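Local coordinates for N2152 (PDB 5U22), which is a family 39 glycoside hydrolase of rumen anaerobic fungi that probably hydrolyses glycosidic bonds in rare arabinosyl substrates, at residues His38-Ala43 with Asn245-Glu250; Asn142-Glu147 with Lys165-Leu170; Ile278-Trp281 with His285-Arg288. All blocks are in the same frame, centred on the assembly; numbering follows the deposited sequence.

Contact 1 of 3, residues His38-Ala43 with Asn245-Glu250; sequences HCASGA and NEYCDE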
loop_
_atom_site.group_PDB
_atom_site.type_symbol
_atom_site.label_atom_id
_atom_site.label_comp_id
_atom_site.label_asym_id
_atom_site.label_seq_id
_atom_site.Cartn_x
_atom_site.Cartn_y
_atom_site.Cartn_z
ATOM N N HIS A 38 2.985 7.158 -5.294
ATOM C CA HIS A 38 2.304 6.962 -4.012
ATOM C C HIS A 38 1.729 5.555 -3.929
ATOM O O HIS A 38 0.574 5.343 -3.550
ATOM C CB HIS A 38 1.231 8.031 -3.802
ATOM C CG HIS A 38 1.638 9.363 -4.339
ATOM N ND1 HIS A 38 1.121 9.884 -5.505
ATOM C CD2 HIS A 38 2.581 10.238 -3.919
ATOM C CE1 HIS A 38 1.700 11.047 -5.757
ATOM N NE2 HIS A 38 2.591 11.284 -4.810
ATOM N N CYS A 39 2.567 4.582 -4.287
ATOM C CA CYS A 39 2.073 3.227 -4.505
ATOM C C CYS A 39 1.412 2.649 -3.263
ATOM O O CYS A 39 0.451 1.887 -3.384
ATOM C CB CYS A 39 3.209 2.315 -4.983
ATOM S SG CYS A 39 4.543 1.985 -3.790
ATOM N N ALA A 40 1.876 3.018 -2.069
ATOM C CA ALA A 40 1.347 2.439 -0.841
ATOM C C ALA A 40 0.157 3.214 -0.276
ATOM O O ALA A 40 -0.275 2.919 0.842
ATOM C CB ALA A 40 2.459 2.333 0.215
ATOM N N SER A 41 -0.401 4.169 -1.031
ATOM C CA SER A 41 -1.484 5.025 -0.537
ATOM C C SER A 41 -2.825 4.377 -0.864
ATOM O O SER A 41 -3.469 4.683 -1.874
ATOM C CB SER A 41 -1.403 6.422 -1.141
ATOM O OG SER A 41 -0.172 7.058 -0.862
ATOM N N GLY A 42 -3.259 3.480 0.019
ATOM C CA GLY A 42 -4.552 2.826 -0.143
ATOM C C GLY A 42 -4.845 1.966 1.068
ATOM O O GLY A 42 -3.976 1.747 1.914
ATOM N N ALA A 43 -6.087 1.469 1.138
ATOM C CA ALA A 43 -6.497 0.654 2.283
ATOM C C ALA A 43 -7.645 -0.278 1.917
ATOM O O ALA A 43 -8.514 0.068 1.115
ATOM C CB ALA A 43 -6.919 1.522 3.472
ATOM N N ASN A 245 -1.894 -6.033 -1.197
ATOM C CA ASN A 245 -3.148 -5.330 -0.990
ATOM C C ASN A 245 -3.711 -5.511 0.409
ATOM O O ASN A 245 -4.860 -5.134 0.651
ATOM C CB ASN A 245 -4.183 -5.687 -2.080
ATOM C CG ASN A 245 -4.471 -7.172 -2.197
ATOM O OD1 ASN A 245 -4.225 -7.949 -1.271
ATOM N ND2 ASN A 245 -5.031 -7.570 -3.337
ATOM N N GLU A 246 -2.905 -6.034 1.337
ATOM C CA GLU A 246 -3.077 -5.824 2.776
ATOM C C GLU A 246 -1.693 -5.760 3.397
ATOM O O GLU A 246 -0.895 -6.675 3.188
ATOM C CB GLU A 246 -3.884 -6.948 3.442
ATOM C CG GLU A 246 -5.345 -7.055 2.941
ATOM C CD GLU A 246 -6.139 -8.077 3.722
ATOM O OE1 GLU A 246 -5.825 -8.248 4.913
ATOM O OE2 GLU A 246 -7.057 -8.707 3.146
ATOM N N TYR A 247 -1.399 -4.700 4.156
ATOM C CA TYR A 247 -0.119 -4.651 4.858
ATOM C C TYR A 247 -0.255 -3.986 6.219
ATOM O O TYR A 247 -0.998 -3.015 6.376
ATOM C CB TYR A 247 0.974 -3.924 4.044
ATOM C CG TYR A 247 0.825 -2.424 3.814
ATOM C CD1 TYR A 247 0.297 -1.933 2.622
ATOM C CD2 TYR A 247 1.296 -1.503 4.744
ATOM C CE1 TYR A 247 0.192 -0.568 2.389
ATOM C CE2 TYR A 247 1.188 -0.143 4.526
ATOM C CZ TYR A 247 0.647 0.321 3.351
ATOM O OH TYR A 247 0.552 1.674 3.130
ATOM N N CYS A 248 0.498 -4.501 7.190
ATOM C CA CYS A 248 0.463 -3.999 8.562
ATOM C C CYS A 248 1.613 -4.625 9.326
ATOM O O CYS A 248 2.041 -5.735 9.011
ATOM C CB CYS A 248 -0.865 -4.353 9.241
ATOM S SG CYS A 248 -1.170 -3.578 10.852
ATOM N N ASP A 249 2.113 -3.897 10.323
ATOM C CA ASP A 249 3.007 -4.495 11.303
ATOM C C ASP A 249 2.354 -5.727 11.920
ATOM O O ASP A 249 1.126 -5.838 11.971
ATOM C CB ASP A 249 3.334 -3.479 12.404
ATOM C CG ASP A 249 4.389 -3.989 13.355
ATOM O OD1 ASP A 249 5.577 -3.916 12.992
ATOM O OD2 ASP A 249 4.039 -4.493 14.443
ATOM N N GLU A 250 3.186 -6.659 12.405
ATOM C CA GLU A 250 2.658 -7.845 13.078
ATOM C C GLU A 250 1.701 -7.481 14.208
ATOM O O GLU A 250 0.723 -8.202 14.452
ATOM C CB GLU A 250 3.808 -8.713 13.612
ATOM C CG GLU A 250 4.719 -8.036 14.661
ATOM C CD GLU A 250 6.134 -8.612 14.667
ATOM O OE1 GLU A 250 6.827 -8.478 13.637
ATOM O OE2 GLU A 250 6.551 -9.209 15.690
#
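Ala40 is the third residue of a type I turn, His38 to Ser41, and it meets Tyr247 at the end of strand 242-247, just past the corner the chain turns at Glu246. The turn is closed by Ser41 N and His38 O at 2.9 Å. Tyr247 OH donates to Ala40 O at 2.7 Å. The hydroxyl comes to a lone pair in the carbonyl plane, with a C=O...OH angle of 140°. The carbonyl oxygen in turn lies at the edge of the phenol ring, in its plane. At a chi1 of 68° the ring swings over its own backbone, which carries OH to this oxygen. Ala40 CB packs on the same end of the ring, 4.1 Å from Tyr247 CZ. The 38-43 loop leads from the beta sandwich into the TIM barrel. Its backbone bonds of Gly42 to Ile278 and of Ala43 to Arg68 bridge strands 275-278 and 66-70. Tyr247 reaches across strand 275-278, touching Ile278, to this closing segment. Glu246, which bonds Arg68 and a bound BTB, holds the position of the catalytic nucleophile in related clan A glycoside hydrolases, after the seventh barrel strand. Phe268 meets the Tyr247 ring edge-to-face, and Tyr306 OH is a second partner of the hydroxyl. A phenylalanine in place of Tyr247 would probably leave Tyr306 without this mate and Ala40 O with one bond fewer.

Contact 2 of 3, residues Asn142-Glu147 with Lys165-Leu170; sequences NEIWNE and KQTYDL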
loop_
_atom_site.group_PDB
_atom_site.type_symbol
_atom_site.label_atom_id
_atom_site.label_comp_id
_atom_site.label_asym_id
_atom_site.label_seq_id
_atom_site.Cartn_x
_atom_site.Cartn_y
_atom_site.Cartn_z
ATOM N N ASN A 142 -10.082 -7.456 -11.277
ATOM C CA ASN A 142 -10.902 -8.459 -10.602
ATOM C C ASN A 142 -9.999 -9.397 -9.808
ATOM O O ASN A 142 -9.202 -10.137 -10.392
ATOM C CB ASN A 142 -11.715 -9.285 -11.604
ATOM C CG ASN A 142 -12.756 -8.471 -12.347
ATOM O OD1 ASN A 142 -12.910 -8.593 -13.570
ATOM N ND2 ASN A 142 -13.477 -7.647 -11.620
ATOM N N GLU A 143 -10.148 -9.394 -8.490
ATOM C CA GLU A 143 -9.356 -10.243 -7.610
ATOM C C GLU A 143 -10.171 -11.490 -7.284
ATOM O O GLU A 143 -11.262 -11.389 -6.717
ATOM C CB GLU A 143 -8.973 -9.475 -6.345
ATOM C CG GLU A 143 -8.038 -10.220 -5.413
ATOM C CD GLU A 143 -7.766 -9.452 -4.129
ATOM O OE1 GLU A 143 -8.469 -8.447 -3.861
ATOM O OE2 GLU A 143 -6.847 -9.860 -3.389
ATOM N N ILE A 144 -9.644 -12.660 -7.652
ATOM C CA ILE A 144 -10.454 -13.876 -7.674
ATOM C C ILE A 144 -10.781 -14.359 -6.263
ATOM O O ILE A 144 -11.902 -14.821 -6.001
ATOM C CB ILE A 144 -9.746 -14.962 -8.515
ATOM C CG1 ILE A 144 -9.894 -14.637 -10.003
ATOM C CG2 ILE A 144 -10.300 -16.373 -8.201
ATOM C CD1 ILE A 144 -9.238 -15.651 -10.948
ATOM N N TRP A 145 -9.835 -14.255 -5.331
ATOM C CA TRP A 145 -10.029 -14.826 -4.004
ATOM C C TRP A 145 -9.300 -13.968 -2.977
ATOM O O TRP A 145 -8.809 -12.878 -3.287
ATOM C CB TRP A 145 -9.553 -16.283 -3.977
ATOM C CG TRP A 145 -10.149 -17.089 -2.847
ATOM C CD1 TRP A 145 -9.488 -17.605 -1.762
ATOM C CD2 TRP A 145 -11.521 -17.457 -2.694
ATOM N NE1 TRP A 145 -10.370 -18.278 -0.942
ATOM C CE2 TRP A 145 -11.623 -18.213 -1.502
ATOM C CE3 TRP A 145 -12.676 -17.237 -3.453
ATOM C CZ2 TRP A 145 -12.835 -18.732 -1.047
ATOM C CZ3 TRP A 145 -13.886 -17.768 -3.005
ATOM C CH2 TRP A 145 -13.952 -18.509 -1.810
ATOM N N ASN A 146 -9.230 -14.464 -1.741
ATOM C CA ASN A 146 -8.578 -13.741 -0.650
ATOM C C ASN A 146 -8.042 -14.774 0.322
ATOM O O ASN A 146 -8.822 -15.553 0.879
ATOM C CB ASN A 146 -9.554 -12.797 0.063
ATOM C CG ASN A 146 -8.904 -12.016 1.208
ATOM O OD1 ASN A 146 -7.761 -11.573 1.109
ATOM N ND2 ASN A 146 -9.651 -11.833 2.297
ATOM N N GLU A 147 -6.725 -14.779 0.510
ATOM C CA GLU A 147 -6.057 -15.651 1.472
ATOM C C GLU A 147 -6.493 -17.116 1.338
ATOM O O GLU A 147 -6.998 -17.708 2.301
ATOM C CB GLU A 147 -6.268 -15.144 2.890
ATOM C CG GLU A 147 -5.782 -13.695 3.027
ATOM C CD GLU A 147 -5.549 -13.244 4.455
ATOM O OE1 GLU A 147 -6.173 -13.808 5.389
ATOM O OE2 GLU A 147 -4.729 -12.309 4.639
ATOM N N LYS A 165 -8.238 -21.524 -11.757
ATOM C CA LYS A 165 -8.267 -21.745 -13.199
ATOM C C LYS A 165 -9.665 -21.532 -13.766
ATOM O O LYS A 165 -9.841 -20.852 -14.783
ATOM C CB LYS A 165 -7.776 -23.160 -13.498
ATOM C CG LYS A 165 -8.004 -23.624 -14.933
ATOM C CD LYS A 165 -7.262 -22.763 -15.940
ATOM C CE LYS A 165 -7.326 -23.378 -17.342
ATOM N NZ LYS A 165 -6.806 -22.441 -18.366
ATOM N N GLN A 166 -10.676 -22.107 -13.119
ATOM C CA GLN A 166 -12.023 -22.033 -13.670
ATOM C C GLN A 166 -12.570 -20.617 -13.604
ATOM O O GLN A 166 -13.254 -20.164 -14.529
ATOM C CB GLN A 166 -12.942 -23.014 -12.936
ATOM C CG GLN A 166 -12.635 -24.491 -13.250
ATOM C CD GLN A 166 -13.326 -25.463 -12.299
ATOM O OE1 GLN A 166 -14.466 -25.239 -11.881
ATOM N NE2 GLN A 166 -12.634 -26.546 -11.947
ATOM N N THR A 167 -12.277 -19.896 -12.526
ATOM C CA THR A 167 -12.781 -18.534 -12.419
ATOM C C THR A 167 -12.022 -17.604 -13.360
ATOM O O THR A 167 -12.600 -16.672 -13.935
ATOM C CB THR A 167 -12.681 -18.058 -10.966
ATOM O OG1 THR A 167 -13.331 -19.010 -10.116
ATOM C CG2 THR A 167 -13.343 -16.711 -10.801
ATOM N N TYR A 168 -10.717 -17.838 -13.508
ATOM C CA TYR A 168 -9.905 -17.091 -14.460
ATOM C C TYR A 168 -10.470 -17.213 -15.871
ATOM O O TYR A 168 -10.630 -16.212 -16.579
ATOM C CB TYR A 168 -8.468 -17.613 -14.389
ATOM C CG TYR A 168 -7.423 -16.887 -15.209
ATOM C CD1 TYR A 168 -7.318 -17.080 -16.589
ATOM C CD2 TYR A 168 -6.493 -16.067 -14.593
ATOM C CE1 TYR A 168 -6.334 -16.428 -17.333
ATOM C CE2 TYR A 168 -5.509 -15.419 -15.323
ATOM C CZ TYR A 168 -5.437 -15.599 -16.684
ATOM O OH TYR A 168 -4.448 -14.952 -17.382
ATOM N N ASP A 169 -10.803 -18.439 -16.289
ATOM C CA ASP A 169 -11.351 -18.626 -17.630
ATOM C C ASP A 169 -12.680 -17.911 -17.771
ATOM O O ASP A 169 -12.978 -17.341 -18.829
ATOM C CB ASP A 169 -11.506 -20.116 -17.943
ATOM C CG ASP A 169 -10.166 -20.818 -18.119
ATOM O OD1 ASP A 169 -9.142 -20.116 -18.197
ATOM O OD2 ASP A 169 -10.138 -22.067 -18.171
ATOM N N LEU A 170 -13.497 -17.934 -16.716
ATOM C CA LEU A 170 -14.756 -17.200 -16.736
ATOM C C LEU A 170 -14.518 -15.702 -16.922
ATOM O O LEU A 170 -15.152 -15.061 -17.767
ATOM C CB LEU A 170 -15.537 -17.477 -15.448
ATOM C CG LEU A 170 -16.757 -16.557 -15.280
ATOM C CD1 LEU A 170 -17.799 -16.859 -16.348
ATOM C CD2 LEU A 170 -17.347 -16.682 -13.892
#
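Ile144 and Thr167 pass alongside each other, heading opposite ways, where the end of a barrel strand meets its covering helix. This is a beta-alpha unit of the TIM barrel: strand 139-143 leads through a loop and a short helix to helix 160-174, which packs on the outside. Strand 180-185 follows, parallel to the first, so the helix is part of a beta-alpha-beta crossover. The two backbones are 7.0 Å apart at their nearest CA atoms, those of Ile144 and Thr167. Both residues point their CB at the opposing segment. Ile144 CG2 comes alongside the methyl of Thr167, with CG2 to CG2 at 4.0 Å. The other branch of Ile144 reaches further. Its chi2 of -180° stretches the chain out and carries Ile144 CD1 past Thr167 to the helix backbone, 3.7 Å from Tyr168 N. There Ile144 CD1 also rests 4.0 Å from Tyr168 CB, so the tyrosine contributes the root of its side chain and not its ring. The Tyr168 hydroxyl is bonded to Arg172 and Leu206 O. Met163, Trp164 and Leu171 also touch Ile144. Glu143, the preceding residue, looks into the barrel, where it pairs with Arg68. The loop past Ile144 carries Asn146 and Glu147, consistent with the Asn-Glu pair that in clan A enzymes follows the fourth barrel strand and holds the acid/base. Thr167 turns its methyl to the isoleucine with CG2 anti to the backbone N. The polar end of this buried threonine is satisfied within its own helix: Thr167 OG1 lies beside the N and bonds Met163 O, one turn back.

Contact 3 of 3, residues Ile278-Trp281 with His285-Arg288; sequences ITWW and HPGR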
loop_
_atom_site.group_PDB
_atom_site.type_symbol
_atom_site.label_atom_id
_atom_site.label_comp_id
_atom_site.label_asym_id
_atom_site.label_seq_id
_atom_site.Cartn_x
_atom_site.Cartn_y
_atom_site.Cartn_z
ATOM N N ILE A 278 -3.332 -0.731 3.067
ATOM C CA ILE A 278 -3.322 -1.017 4.489
ATOM C C ILE A 278 -4.397 -2.057 4.827
ATOM O O ILE A 278 -5.442 -2.146 4.167
ATOM C CB ILE A 278 -3.522 0.294 5.269
ATOM C CG1 ILE A 278 -2.385 1.264 4.931
ATOM C CG2 ILE A 278 -3.561 0.061 6.783
ATOM C CD1 ILE A 278 -2.651 2.661 5.428
ATOM N N THR A 279 -4.121 -2.868 5.852
ATOM C CA THR A 279 -5.075 -3.845 6.357
ATOM C C THR A 279 -6.366 -3.186 6.831
ATOM O O THR A 279 -6.479 -1.960 6.962
ATOM C CB THR A 279 -4.482 -4.632 7.532
ATOM O OG1 THR A 279 -3.834 -3.723 8.444
ATOM C CG2 THR A 279 -3.493 -5.679 7.040
ATOM N N TRP A 280 -7.358 -4.045 7.092
ATOM C CA TRP A 280 -8.593 -3.689 7.801
ATOM C C TRP A 280 -8.715 -4.670 8.959
ATOM O O TRP A 280 -9.492 -5.629 8.899
ATOM C CB TRP A 280 -9.795 -3.752 6.878
ATOM C CG TRP A 280 -11.102 -3.406 7.548
ATOM C CD1 TRP A 280 -11.337 -2.392 8.436
ATOM C CD2 TRP A 280 -12.346 -4.089 7.376
ATOM N NE1 TRP A 280 -12.659 -2.389 8.807
ATOM C CE2 TRP A 280 -13.297 -3.432 8.181
ATOM C CE3 TRP A 280 -12.748 -5.195 6.615
ATOM C CZ2 TRP A 280 -14.627 -3.843 8.246
ATOM C CZ3 TRP A 280 -14.065 -5.597 6.672
ATOM C CH2 TRP A 280 -14.992 -4.923 7.481
ATOM N N TRP A 281 -7.928 -4.447 10.012
ATOM C CA TRP A 281 -7.994 -5.353 11.153
ATOM C C TRP A 281 -9.175 -5.075 12.071
ATOM O O TRP A 281 -9.602 -5.984 12.787
ATOM C CB TRP A 281 -6.709 -5.287 11.986
ATOM C CG TRP A 281 -5.600 -6.132 11.460
ATOM C CD1 TRP A 281 -4.375 -5.704 11.041
ATOM C CD2 TRP A 281 -5.611 -7.552 11.292
ATOM N NE1 TRP A 281 -3.616 -6.773 10.634
ATOM C CE2 TRP A 281 -4.353 -7.919 10.780
ATOM C CE3 TRP A 281 -6.554 -8.553 11.547
ATOM C CZ2 TRP A 281 -4.019 -9.239 10.499
ATOM C CZ3 TRP A 281 -6.221 -9.858 11.272
ATOM C CH2 TRP A 281 -4.963 -10.194 10.752
ATOM N N HIS A 285 -14.924 -0.844 12.529
ATOM C CA HIS A 285 -14.667 0.539 12.115
ATOM C C HIS A 285 -14.159 0.626 10.676
ATOM O O HIS A 285 -13.065 1.136 10.417
ATOM C CB HIS A 285 -13.684 1.201 13.082
ATOM C CG HIS A 285 -14.093 1.097 14.522
ATOM N ND1 HIS A 285 -15.307 1.557 14.987
ATOM C CD2 HIS A 285 -13.447 0.587 15.598
ATOM C CE1 HIS A 285 -15.393 1.331 16.286
ATOM N NE2 HIS A 285 -14.276 0.748 16.684
ATOM N N PRO A 286 -14.961 0.196 9.707
ATOM C CA PRO A 286 -14.568 0.368 8.306
ATOM C C PRO A 286 -14.628 1.835 7.919
ATOM O O PRO A 286 -15.250 2.659 8.589
ATOM C CB PRO A 286 -15.612 -0.447 7.545
ATOM C CG PRO A 286 -16.842 -0.311 8.411
ATOM C CD PRO A 286 -16.341 -0.310 9.832
ATOM N N GLY A 287 -13.958 2.157 6.823
ATOM C CA GLY A 287 -14.044 3.502 6.293
ATOM C C GLY A 287 -13.078 4.482 6.913
ATOM O O GLY A 287 -13.251 5.697 6.756
ATOM N N ARG A 288 -12.041 4.001 7.596
ATOM C CA ARG A 288 -11.095 4.903 8.245
ATOM C C ARG A 288 -9.749 4.946 7.534
ATOM O O ARG A 288 -8.734 5.291 8.151
ATOM C CB ARG A 288 -10.935 4.524 9.717
ATOM C CG ARG A 288 -12.207 4.802 10.481
ATOM C CD ARG A 288 -12.023 4.691 11.979
ATOM N NE ARG A 288 -13.288 4.932 12.674
ATOM C CZ ARG A 288 -13.439 4.765 13.982
ATOM N NH1 ARG A 288 -12.405 4.370 14.709
ATOM N NH2 ARG A 288 -14.615 4.992 14.560
#
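Trp280 reaches Pro286 because its chi1 of 180° extends the indole away from the backbone N. A chi2 of 42° then turns the NE1 side of the ring system to the proline. Trp280 NE1 comes to 3.4 Å from Pro286 CA. Across CE2, Trp280 CZ2 lies 3.6 Å from Pro286 CB, and this approach of carbon to carbon makes the contact mainly apolar. The indole and the proline ring lie abreast, headed in one direction. The carbonyl carbon of His285 adds to the packing at the indole edge, near the ring plane, 3.9 Å from Trp280 NE1. Beyond the proline, Gly287 has a positive phi of 85°, where a side chain would jam against the preceding carbonyl. His285 CB sits 3.6 Å above the centre of the Arg288 guanidinium plane. Arg288 NE is held by a salt bridge to Asp296. Trp280 also stacks on Tyr45, and its carbonyl O bonds a bound BTB, probably from the crystallisation liquor. An aromatic residue beside a bound polyol, just after the last barrel strand, is consistent with the wall of a glycoside hydrolase sugar pocket.

Contacts 1 and 2 are buried, whereas contact 3 is a surface contact. Contact 1 turns on a hydrogen bond at the closing seam of the barrel, near the centre of the chain. Contact 2 is aliphatic packing, without a hydrogen bond between its segments, and fixes a helix to the outside of the barrel. Contact 3 is mainly apolar too, but within a loop. Contacts 1 and 2 reach the same parallel sheet and meet where Asn245 ND2 probably bonds Glu143 OE2. Contacts 1 and 3 join through probable backbone bonds, Gly42 O with Ile278 N and Tyr247 O with Thr279 N. Contacts 2 and 3 do not touch. All three segment pairs include residues that hydrogen-bond bound BTB: Glu246, Glu147 with Asn146, and Trp280.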